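Local coordinates for methionine-binding lipoprotein MetQ (Bacillus subtilis subsp. subtilis, PDB 4GOT) that probably binds methionine and passes it to the membrane permease of the MetNPQ ABC transporter, and is involved in methionine sulfoxide transport, at residues His62-Glu72 with Asn112-Met120; Pro160-Glu168 with Val175-Asn185. All coordinates share one frame; numbering follows the deposited sequence.

Contact 1: residues His62-Glu72 with Asn112-Met120; sequences HIPYLEQEMKE and NNVAEQGRM. With MSE (selenomethionine), chain B.
His62 reaches across to Glu116, its NE2 giving a hydrogen bond of 2.7 Å to Glu116 OE2, close to the imidazole plane. The same oxygen takes a second grip from Arg119 NH1, also at 2.7 Å, within a salt bridge; the donors come from opposite faces of the carboxylate plane, histidine on its anti side and arginine on its syn side. Arg119 NH1 goes on to OXT of the bound selenomethionine at 2.8 Å. The ligand's SE sits over one face of the His62 ring, toward its rim. Tyr65 CG is anti to the backbone N (chi1 -171°), which brings the ring to the ligand, whose CE lies 3.4 Å above its centre. Asn113 OD1 meets the tyrosine edge, 3.2 Å from CD2, amide and ring planes 84° apart. Behind this shell, His62 ND1 caps helix 63-72 by accepting from Tyr65 N. Ala115 CB packs 3.6 Å from Tyr65 CA, and the Val114 and Gln68 side chains cross at about a right angle. Arg119 NH2 makes a second salt bridge, to Glu197. The contact joins the lobes of a periplasmic-binding-protein fold across the ligand cleft: helix 63-72 follows strand 57-62 of the six-stranded sheet, and 112-120 follows strand 107-111 of the five-stranded one.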
loop_
_atom_site.group_PDB
_atom_site.type_symbol
_atom_site.label_atom_id
_atom_site.label_comp_id
_atom_site.label_asym_id
_atom_site.label_seq_id
_atom_site.Cartn_x
_atom_site.Cartn_y
_atom_site.Cartn_z
ATOM N N HIS A 62 -4.552 1.888 2.027
ATOM C CA HIS A 62 -5.812 1.327 1.478
ATOM C C HIS A 62 -6.884 1.360 2.588
ATOM O O HIS A 62 -6.597 1.752 3.711
ATOM C CB HIS A 62 -5.614 -0.101 0.938
ATOM C CG HIS A 62 -4.708 -0.966 1.780
ATOM N ND1 HIS A 62 -5.042 -1.422 3.049
ATOM C CD2 HIS A 62 -3.484 -1.480 1.510
ATOM C CE1 HIS A 62 -4.045 -2.149 3.529
ATOM N NE2 HIS A 62 -3.070 -2.172 2.632
ATOM N N ILE A 63 -8.115 0.984 2.255
ATOM C CA ILE A 63 -9.239 1.082 3.196
ATOM C C ILE A 63 -9.018 0.171 4.440
ATOM O O ILE A 63 -9.238 0.625 5.557
ATOM C CB ILE A 63 -10.621 0.833 2.510
ATOM C CG1 ILE A 63 -11.007 1.976 1.556
ATOM C CG2 ILE A 63 -11.744 0.547 3.530
ATOM C CD1 ILE A 63 -11.965 1.542 0.460
ATOM N N PRO A 64 -8.555 -1.097 4.243
ATOM C CA PRO A 64 -8.271 -1.945 5.420
ATOM C C PRO A 64 -7.237 -1.296 6.364
ATOM O O PRO A 64 -7.393 -1.347 7.591
ATOM C CB PRO A 64 -7.786 -3.242 4.773
ATOM C CG PRO A 64 -8.634 -3.340 3.507
ATOM C CD PRO A 64 -8.549 -1.901 2.998
ATOM N N TYR A 65 -6.229 -0.636 5.807
ATOM C CA TYR A 65 -5.246 0.002 6.662
ATOM C C TYR A 65 -5.917 1.139 7.468
ATOM O O TYR A 65 -5.695 1.279 8.666
ATOM C CB TYR A 65 -4.069 0.528 5.862
ATOM C CG TYR A 65 -2.940 1.002 6.771
ATOM C CD1 TYR A 65 -2.896 2.292 7.217
ATOM C CD2 TYR A 65 -1.921 0.130 7.176
ATOM C CE1 TYR A 65 -1.899 2.728 8.073
ATOM C CE2 TYR A 65 -0.906 0.563 8.035
ATOM C CZ TYR A 65 -0.907 1.870 8.481
ATOM O OH TYR A 65 0.112 2.355 9.292
ATOM N N LEU A 66 -6.697 1.973 6.774
ATOM C CA LEU A 66 -7.417 3.102 7.385
ATOM C C LEU A 66 -8.352 2.623 8.504
ATOM O O LEU A 66 -8.347 3.180 9.603
ATOM C CB LEU A 66 -8.209 3.909 6.320
ATOM C CG LEU A 66 -9.019 5.099 6.919
ATOM C CD1 LEU A 66 -8.110 6.138 7.627
ATOM C CD2 LEU A 66 -9.883 5.739 5.834
ATOM N N GLU A 67 -9.113 1.551 8.225
ATOM C CA GLU A 67 -10.016 0.970 9.232
ATOM C C GLU A 67 -9.329 0.498 10.496
ATOM O O GLU A 67 -9.763 0.841 11.622
ATOM C CB GLU A 67 -10.827 -0.171 8.622
ATOM C CG GLU A 67 -11.875 0.384 7.705
ATOM C CD GLU A 67 -12.731 -0.693 7.111
ATOM O OE1 GLU A 67 -12.516 -1.881 7.453
ATOM O OE2 GLU A 67 -13.599 -0.323 6.306
ATOM N N GLN A 68 -8.258 -0.272 10.318
ATOM C CA GLN A 68 -7.406 -0.662 11.448
ATOM C C GLN A 68 -6.891 0.533 12.245
ATOM O O GLN A 68 -6.847 0.496 13.485
ATOM C CB GLN A 68 -6.176 -1.482 10.964
ATOM C CG GLN A 68 -5.237 -1.940 12.095
ATOM C CD GLN A 68 -5.882 -2.939 13.069
ATOM O OE1 GLN A 68 -6.809 -3.657 12.720
ATOM N NE2 GLN A 68 -5.365 -2.987 14.291
ATOM N N GLU A 69 -6.420 1.558 11.543
ATOM C CA GLU A 69 -5.871 2.759 12.227
ATOM C C GLU A 69 -6.906 3.444 13.096
ATOM O O GLU A 69 -6.615 3.889 14.226
ATOM C CB GLU A 69 -5.333 3.727 11.219
ATOM C CG GLU A 69 -4.062 3.198 10.564
ATOM C CD GLU A 69 -2.809 3.664 11.293
ATOM O OE1 GLU A 69 -2.540 4.890 11.201
ATOM O OE2 GLU A 69 -2.120 2.799 11.915
HETATM N N MSE A 70 -8.143 3.477 12.609
HETATM C CA MSE A 70 -9.209 4.116 13.376
HETATM C C MSE A 70 -9.674 3.246 14.516
HETATM O O MSE A 70 -10.026 3.774 15.554
HETATM C CB MSE A 70 -10.362 4.557 12.486
HETATM C CG MSE A 70 -10.016 5.800 11.633
HETATM SE SE MSE A 70 -11.340 6.097 10.222
HETATM C CE MSE A 70 -12.777 6.751 11.406
ATOM N N LYS A 71 -9.660 1.923 14.333
ATOM C CA LYS A 71 -9.876 0.972 15.445
ATOM C C LYS A 71 -8.834 1.186 16.570
ATOM O O LYS A 71 -9.156 1.203 17.740
ATOM C CB LYS A 71 -9.806 -0.447 14.908
ATOM C CG LYS A 71 -10.109 -1.565 15.891
ATOM C CD LYS A 71 -9.891 -2.920 15.203
ATOM C CE LYS A 71 -11.100 -3.419 14.397
ATOM N NZ LYS A 71 -11.810 -4.561 15.070
ATOM N N GLU A 72 -7.584 1.357 16.206
ATOM C CA GLU A 72 -6.512 1.574 17.194
ATOM C C GLU A 72 -6.461 2.982 17.815
ATOM O O GLU A 72 -6.016 3.140 18.955
ATOM C CB GLU A 72 -5.163 1.275 16.536
ATOM C CG GLU A 72 -4.908 -0.194 16.216
ATOM C CD GLU A 72 -3.629 -0.404 15.393
ATOM O OE1 GLU A 72 -2.957 0.598 15.075
ATOM O OE2 GLU A 72 -3.301 -1.566 15.058
ATOM N N ASN A 112 5.165 -6.138 9.556
ATOM C CA ASN A 112 4.460 -5.998 10.828
ATOM C C ASN A 112 3.177 -5.122 10.709
ATOM O O ASN A 112 2.580 -4.777 11.712
ATOM C CB ASN A 112 5.430 -5.498 11.929
ATOM C CG ASN A 112 5.882 -4.061 11.729
ATOM O OD1 ASN A 112 5.372 -3.347 10.869
ATOM N ND2 ASN A 112 6.839 -3.627 12.543
ATOM N N ASN A 113 2.741 -4.844 9.471
ATOM C CA ASN A 113 1.512 -4.096 9.164
ATOM C C ASN A 113 0.299 -4.964 9.544
ATOM O O ASN A 113 -0.071 -5.883 8.794
ATOM C CB ASN A 113 1.533 -3.772 7.640
ATOM C CG ASN A 113 0.447 -2.825 7.182
ATOM O OD1 ASN A 113 -0.657 -2.766 7.725
ATOM N ND2 ASN A 113 0.764 -2.082 6.131
ATOM N N VAL A 114 -0.284 -4.691 10.712
ATOM C CA VAL A 114 -1.389 -5.480 11.249
ATOM C C VAL A 114 -2.514 -5.656 10.226
ATOM O O VAL A 114 -2.991 -6.781 10.011
ATOM C CB VAL A 114 -1.980 -4.849 12.518
ATOM C CG1 VAL A 114 -3.201 -5.633 12.995
ATOM C CG2 VAL A 114 -0.922 -4.729 13.624
ATOM N N ALA A 115 -2.919 -4.540 9.591
ATOM C CA ALA A 115 -3.966 -4.529 8.564
ATOM C C ALA A 115 -3.702 -5.430 7.356
ATOM O O ALA A 115 -4.657 -5.880 6.683
ATOM C CB ALA A 115 -4.182 -3.099 8.092
ATOM N N GLU A 116 -2.432 -5.711 7.064
ATOM C CA GLU A 116 -2.087 -6.506 5.886
ATOM C C GLU A 116 -1.759 -7.970 6.194
ATOM O O GLU A 116 -1.276 -8.670 5.329
ATOM C CB GLU A 116 -0.916 -5.871 5.140
ATOM C CG GLU A 116 -1.316 -4.573 4.452
ATOM C CD GLU A 116 -0.394 -4.207 3.309
ATOM O OE1 GLU A 116 0.837 -4.426 3.463
ATOM O OE2 GLU A 116 -0.914 -3.710 2.262
ATOM N N GLN A 117 -2.022 -8.444 7.417
ATOM C CA GLN A 117 -1.677 -9.822 7.746
ATOM C C GLN A 117 -2.450 -10.816 6.882
ATOM O O GLN A 117 -1.879 -11.818 6.458
ATOM C CB GLN A 117 -1.922 -10.126 9.223
ATOM C CG GLN A 117 -1.030 -9.307 10.182
ATOM C CD GLN A 117 0.462 -9.543 9.997
ATOM O OE1 GLN A 117 1.216 -8.634 9.548
ATOM N NE2 GLN A 117 0.905 -10.763 10.307
ATOM N N GLY A 118 -3.730 -10.555 6.636
ATOM C CA GLY A 118 -4.543 -11.416 5.766
ATOM C C GLY A 118 -4.120 -11.340 4.291
ATOM O O GLY A 118 -4.150 -12.342 3.562
ATOM N N ARG A 119 -3.686 -10.158 3.851
ATOM C CA ARG A 119 -3.232 -9.951 2.452
ATOM C C ARG A 119 -2.008 -10.849 2.131
ATOM O O ARG A 119 -1.953 -11.507 1.121
ATOM C CB ARG A 119 -2.870 -8.479 2.244
ATOM C CG ARG A 119 -2.603 -8.081 0.808
ATOM C CD ARG A 119 -2.200 -6.618 0.689
ATOM N NE ARG A 119 -2.137 -6.260 -0.720
ATOM C CZ ARG A 119 -1.693 -5.096 -1.191
ATOM N NH1 ARG A 119 -1.253 -4.124 -0.388
ATOM N NH2 ARG A 119 -1.685 -4.914 -2.511
HETATM N N MSE A 120 -1.011 -10.815 3.009
HETATM C CA MSE A 120 0.165 -11.700 2.952
HETATM C C MSE A 120 -0.154 -13.188 3.015
HETATM O O MSE A 120 0.261 -13.969 2.143
HETATM C CB MSE A 120 1.123 -11.323 4.102
HETATM C CG MSE A 120 1.632 -9.927 3.946
HETATM SE SE MSE A 120 2.673 -9.348 5.455
HETATM C CE MSE A 120 1.569 -8.122 6.497
HETATM N N MSE B 300 1.137 1.471 -0.885
HETATM C CA MSE B 300 0.998 0.280 0.004
HETATM C C MSE B 300 0.345 -0.946 -0.718
HETATM O O MSE B 300 -0.674 -0.744 -1.322
HETATM O OXT MSE B 300 0.755 -2.133 -0.692
HETATM C CB MSE B 300 0.117 0.668 1.203
HETATM C CG MSE B 300 0.107 -0.300 2.343
HETATM SE SE MSE B 300 -1.213 0.170 3.743
HETATM C CE MSE B 300 -0.131 1.726 4.639
#

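Contact 2: residues Pro160-Glu168 with Val175-Asn185; sequences PELTAKAYE and VFINVNYAIQN. With MSE (selenomethionine), chain B.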
loop_
_atom_site.group_PDB
_atom_site.type_symbol
_atom_site.label_atom_id
_atom_site.label_comp_id
_atom_site.label_asym_id
_atom_site.label_seq_id
_atom_site.Cartn_x
_atom_site.Cartn_y
_atom_site.Cartn_z
ATOM N N PRO A 160 7.605 -2.503 7.303
ATOM C CA PRO A 160 7.448 -2.462 5.826
ATOM C C PRO A 160 8.518 -1.567 5.190
ATOM O O PRO A 160 8.926 -1.779 4.062
ATOM C CB PRO A 160 6.023 -1.913 5.613
ATOM C CG PRO A 160 5.496 -1.632 6.981
ATOM C CD PRO A 160 6.339 -2.248 8.014
ATOM N N GLU A 161 9.029 -0.612 5.975
ATOM C CA GLU A 161 10.095 0.262 5.524
ATOM C C GLU A 161 11.466 -0.437 5.381
ATOM O O GLU A 161 12.437 0.154 4.847
ATOM C CB GLU A 161 10.223 1.453 6.528
ATOM C CG GLU A 161 9.065 2.462 6.516
ATOM C CD GLU A 161 7.735 1.962 7.136
ATOM O OE1 GLU A 161 7.790 1.115 8.084
ATOM O OE2 GLU A 161 6.642 2.489 6.720
ATOM N N LEU A 162 11.585 -1.636 5.942
ATOM C CA LEU A 162 12.866 -2.311 6.084
ATOM C C LEU A 162 12.855 -3.692 5.475
ATOM O O LEU A 162 13.894 -4.326 5.485
ATOM C CB LEU A 162 13.228 -2.465 7.575
ATOM C CG LEU A 162 13.643 -1.188 8.332
ATOM C CD1 LEU A 162 13.868 -1.541 9.805
ATOM C CD2 LEU A 162 14.852 -0.452 7.701
ATOM N N THR A 163 11.712 -4.177 4.964
ATOM C CA THR A 163 11.715 -5.483 4.308
ATOM C C THR A 163 12.643 -5.576 3.048
ATOM O O THR A 163 13.237 -6.654 2.765
ATOM C CB THR A 163 10.310 -5.983 3.960
ATOM O OG1 THR A 163 9.612 -4.971 3.232
ATOM C CG2 THR A 163 9.528 -6.398 5.225
ATOM N N ALA A 164 12.774 -4.487 2.290
ATOM C CA ALA A 164 13.801 -4.427 1.208
ATOM C C ALA A 164 15.205 -4.785 1.749
ATOM O O ALA A 164 15.983 -5.472 1.069
ATOM C CB ALA A 164 13.833 -3.058 0.530
ATOM N N LYS A 165 15.535 -4.326 2.975
ATOM C CA LYS A 165 16.806 -4.724 3.622
ATOM C C LYS A 165 16.842 -6.210 4.051
ATOM O O LYS A 165 17.870 -6.848 3.875
ATOM C CB LYS A 165 17.191 -3.832 4.819
ATOM C CG LYS A 165 17.271 -2.325 4.549
ATOM C CD LYS A 165 18.320 -1.949 3.508
ATOM C CE LYS A 165 17.701 -1.558 2.153
ATOM N NZ LYS A 165 18.716 -1.252 1.067
ATOM N N ALA A 166 15.747 -6.746 4.617
ATOM C CA ALA A 166 15.681 -8.148 5.011
ATOM C C ALA A 166 15.917 -9.038 3.794
ATOM O O ALA A 166 16.575 -10.093 3.887
ATOM C CB ALA A 166 14.329 -8.486 5.684
ATOM N N TYR A 167 15.382 -8.594 2.658
ATOM C CA TYR A 167 15.578 -9.240 1.338
ATOM C C TYR A 167 17.040 -9.210 0.906
ATOM O O TYR A 167 17.634 -10.262 0.664
ATOM C CB TYR A 167 14.651 -8.577 0.317
ATOM C CG TYR A 167 15.025 -8.775 -1.140
ATOM C CD1 TYR A 167 14.826 -9.997 -1.781
ATOM C CD2 TYR A 167 15.540 -7.727 -1.872
ATOM C CE1 TYR A 167 15.150 -10.165 -3.120
ATOM C CE2 TYR A 167 15.873 -7.881 -3.203
ATOM C CZ TYR A 167 15.678 -9.098 -3.816
ATOM O OH TYR A 167 16.031 -9.192 -5.119
ATOM N N GLU A 168 17.643 -8.034 0.854
ATOM C CA GLU A 168 19.072 -7.930 0.514
ATOM C C GLU A 168 20.001 -8.697 1.458
ATOM O O GLU A 168 20.973 -9.263 1.021
ATOM C CB GLU A 168 19.508 -6.470 0.489
ATOM C CG GLU A 168 19.063 -5.742 -0.764
ATOM C CD GLU A 168 19.045 -4.228 -0.602
ATOM O OE1 GLU A 168 19.728 -3.681 0.304
ATOM O OE2 GLU A 168 18.332 -3.582 -1.387
ATOM N N VAL A 175 10.411 -12.956 1.291
ATOM C CA VAL A 175 10.163 -11.646 1.970
ATOM C C VAL A 175 9.070 -10.850 1.261
ATOM O O VAL A 175 9.112 -10.697 0.026
ATOM C CB VAL A 175 11.456 -10.769 2.031
ATOM C CG1 VAL A 175 11.146 -9.465 2.766
ATOM C CG2 VAL A 175 12.615 -11.524 2.682
ATOM N N PHE A 176 8.062 -10.390 2.029
ATOM C CA PHE A 176 7.002 -9.497 1.500
ATOM C C PHE A 176 7.494 -8.059 1.437
ATOM O O PHE A 176 8.064 -7.567 2.415
ATOM C CB PHE A 176 5.719 -9.549 2.341
ATOM C CG PHE A 176 4.927 -10.829 2.160
ATOM C CD1 PHE A 176 5.200 -11.938 2.952
ATOM C CD2 PHE A 176 3.914 -10.922 1.228
ATOM C CE1 PHE A 176 4.490 -13.141 2.795
ATOM C CE2 PHE A 176 3.190 -12.113 1.071
ATOM C CZ PHE A 176 3.474 -13.220 1.857
ATOM N N ILE A 177 7.302 -7.404 0.287
ATOM C CA ILE A 177 7.649 -5.961 0.137
ATOM C C ILE A 177 6.466 -5.265 -0.601
ATOM O O ILE A 177 6.035 -5.693 -1.704
ATOM C CB ILE A 177 8.983 -5.699 -0.635
ATOM C CG1 ILE A 177 10.104 -6.682 -0.223
ATOM C CG2 ILE A 177 9.442 -4.259 -0.410
ATOM C CD1 ILE A 177 11.396 -6.573 -1.030
ATOM N N ASN A 178 5.946 -4.203 0.010
ATOM C CA ASN A 178 4.893 -3.374 -0.589
ATOM C C ASN A 178 5.506 -2.685 -1.807
ATOM O O ASN A 178 6.646 -2.232 -1.721
ATOM C CB ASN A 178 4.435 -2.280 0.389
ATOM C CG ASN A 178 3.719 -2.826 1.627
ATOM O OD1 ASN A 178 2.510 -3.053 1.605
ATOM N ND2 ASN A 178 4.458 -3.046 2.692
ATOM N N VAL A 179 4.752 -2.551 -2.899
ATOM C CA VAL A 179 5.290 -1.923 -4.123
ATOM C C VAL A 179 5.952 -0.539 -3.853
ATOM O O VAL A 179 7.007 -0.249 -4.395
ATOM C CB VAL A 179 4.220 -1.785 -5.235
ATOM C CG1 VAL A 179 4.799 -0.997 -6.428
ATOM C CG2 VAL A 179 3.634 -3.146 -5.657
ATOM N N ASN A 180 5.348 0.320 -3.044
ATOM C CA ASN A 180 5.960 1.651 -2.786
ATOM C C ASN A 180 7.400 1.601 -2.228
ATOM O O ASN A 180 8.300 2.324 -2.686
ATOM C CB ASN A 180 5.081 2.539 -1.892
ATOM C CG ASN A 180 5.080 2.139 -0.422
ATOM O OD1 ASN A 180 4.390 1.169 -0.024
ATOM N ND2 ASN A 180 5.761 2.945 0.421
ATOM N N TYR A 181 7.623 0.701 -1.270
ATOM C CA TYR A 181 8.951 0.509 -0.688
ATOM C C TYR A 181 9.847 -0.318 -1.568
ATOM O O TYR A 181 11.052 -0.053 -1.610
ATOM C CB TYR A 181 8.823 -0.076 0.702
ATOM C CG TYR A 181 8.316 0.923 1.682
ATOM C CD1 TYR A 181 8.909 2.197 1.767
ATOM C CD2 TYR A 181 7.272 0.606 2.577
ATOM C CE1 TYR A 181 8.450 3.133 2.680
ATOM C CE2 TYR A 181 6.833 1.534 3.506
ATOM C CZ TYR A 181 7.420 2.788 3.558
ATOM O OH TYR A 181 6.985 3.736 4.469
ATOM N N ALA A 182 9.266 -1.242 -2.371
ATOM C CA ALA A 182 10.065 -1.939 -3.382
ATOM C C ALA A 182 10.639 -0.971 -4.387
ATOM O O ALA A 182 11.817 -1.015 -4.678
ATOM C CB ALA A 182 9.223 -3.003 -4.098
ATOM N N ILE A 183 9.797 -0.109 -4.970
ATOM C CA ILE A 183 10.255 0.907 -5.945
ATOM C C ILE A 183 11.198 1.947 -5.292
ATOM O O ILE A 183 12.164 2.337 -5.925
ATOM C CB ILE A 183 9.093 1.626 -6.688
ATOM C CG1 ILE A 183 8.281 0.618 -7.526
ATOM C CG2 ILE A 183 9.615 2.670 -7.691
ATOM C CD1 ILE A 183 7.035 1.237 -8.088
ATOM N N GLN A 184 10.920 2.334 -4.040
ATOM C CA GLN A 184 11.780 3.256 -3.296
ATOM C C GLN A 184 13.236 2.739 -3.131
ATOM O O GLN A 184 14.167 3.523 -3.214
ATOM C CB GLN A 184 11.151 3.622 -1.916
ATOM C CG GLN A 184 11.871 4.819 -1.238
ATOM C CD GLN A 184 11.151 5.364 -0.009
ATOM O OE1 GLN A 184 9.947 5.144 0.187
ATOM N NE2 GLN A 184 11.879 6.152 0.806
ATOM N N ASN A 185 13.386 1.424 -2.919
ATOM C CA ASN A 185 14.644 0.667 -2.977
ATOM C C ASN A 185 15.161 0.332 -4.406
ATOM O O ASN A 185 16.061 -0.452 -4.541
ATOM C CB ASN A 185 14.423 -0.678 -2.245
ATOM C CG ASN A 185 15.721 -1.360 -1.819
ATOM O OD1 ASN A 185 16.553 -0.779 -1.109
ATOM N ND2 ASN A 185 15.885 -2.618 -2.221
HETATM N N MSE B 300 1.137 1.471 -0.885
HETATM C CA MSE B 300 0.998 0.280 0.004
HETATM C C MSE B 300 0.345 -0.946 -0.718
HETATM O O MSE B 300 -0.674 -0.744 -1.322
HETATM O OXT MSE B 300 0.755 -2.133 -0.692
HETATM C CB MSE B 300 0.117 0.668 1.203
HETATM C CG MSE B 300 0.107 -0.300 2.343
HETATM SE SE MSE B 300 -1.213 0.170 3.743
HETATM C CE MSE B 300 -0.131 1.726 4.639
HETATM O O HOH W 1 7.106 -3.463 2.566
#
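The Tyr181 ring is sandwiched: Asn180 ND2 lies 3.2 Å above the centre of one face, and Glu161 CA makes a CH-pi contact over the other, 4.0 Å from the centroid. The Tyr167 ring has Ala164 O in plane at its edge. At the far end of Tyr181, OH and Glu161 OE2 form a weak hydrogen bond of 2.6 Å; the carboxylate, turned 76° from the ring, bends back at chi2 (72°) to get there, and its OE2 also accepts from Tyr43 N. Next to the tyrosine, Pro160 CB rests against CE2. A water joins Pro160 O, Thr163 OG1 and Asn178 N, tying the turn before helix 163-168 to the start of helix 179-184. Strand 174-177 belongs to the five-stranded mixed sheet of one lobe of this periplasmic-binding-protein fold, and helix 163-168 runs roughly antiparallel to its residues 175-177, at 145°. Val175 and Ile177 pack on that helix, Ile177 CD1 touching both Ala164 CA and Tyr167 CB. At the outer end Asn185 ND2 gives a straight bond of 2.8 Å to Glu168 OE2, nearly along the C-O axis, while its OD1 accepts from Lys165 NZ at 3.1 Å. With an alanine here, Glu168 OE2 and Lys165 NZ would probably both lose their amide partner and Ala164 CB the surface it packs on. Lys165 NZ also bridges to Glu168 OE1.

How the contacts relate
Contacts 1 and 2 lie in series along the chain, their centres about 18 Å apart, and both reach the bound selenomethionine. Contact 1 spans the two lobes, whereas contact 2 lies within the lobe of the five-stranded sheet. Contact 1 supplies His62, Tyr65, Asn113, Glu116 and Arg119 to the pocket, holding the selenium end and one carboxylate oxygen; contact 2 brings Asn178 and Asn180, the latter accepting a weak hydrogen bond of 3.4 Å from the ligand N to its OD1. Glu87 and Asn206 add further bonds to the ligand. The two contacts also touch directly: Asn112 OD1 packs 3.2 Å from Pro160 CD, and Met120 O comes within 3.3 Å of Phe176 CZ.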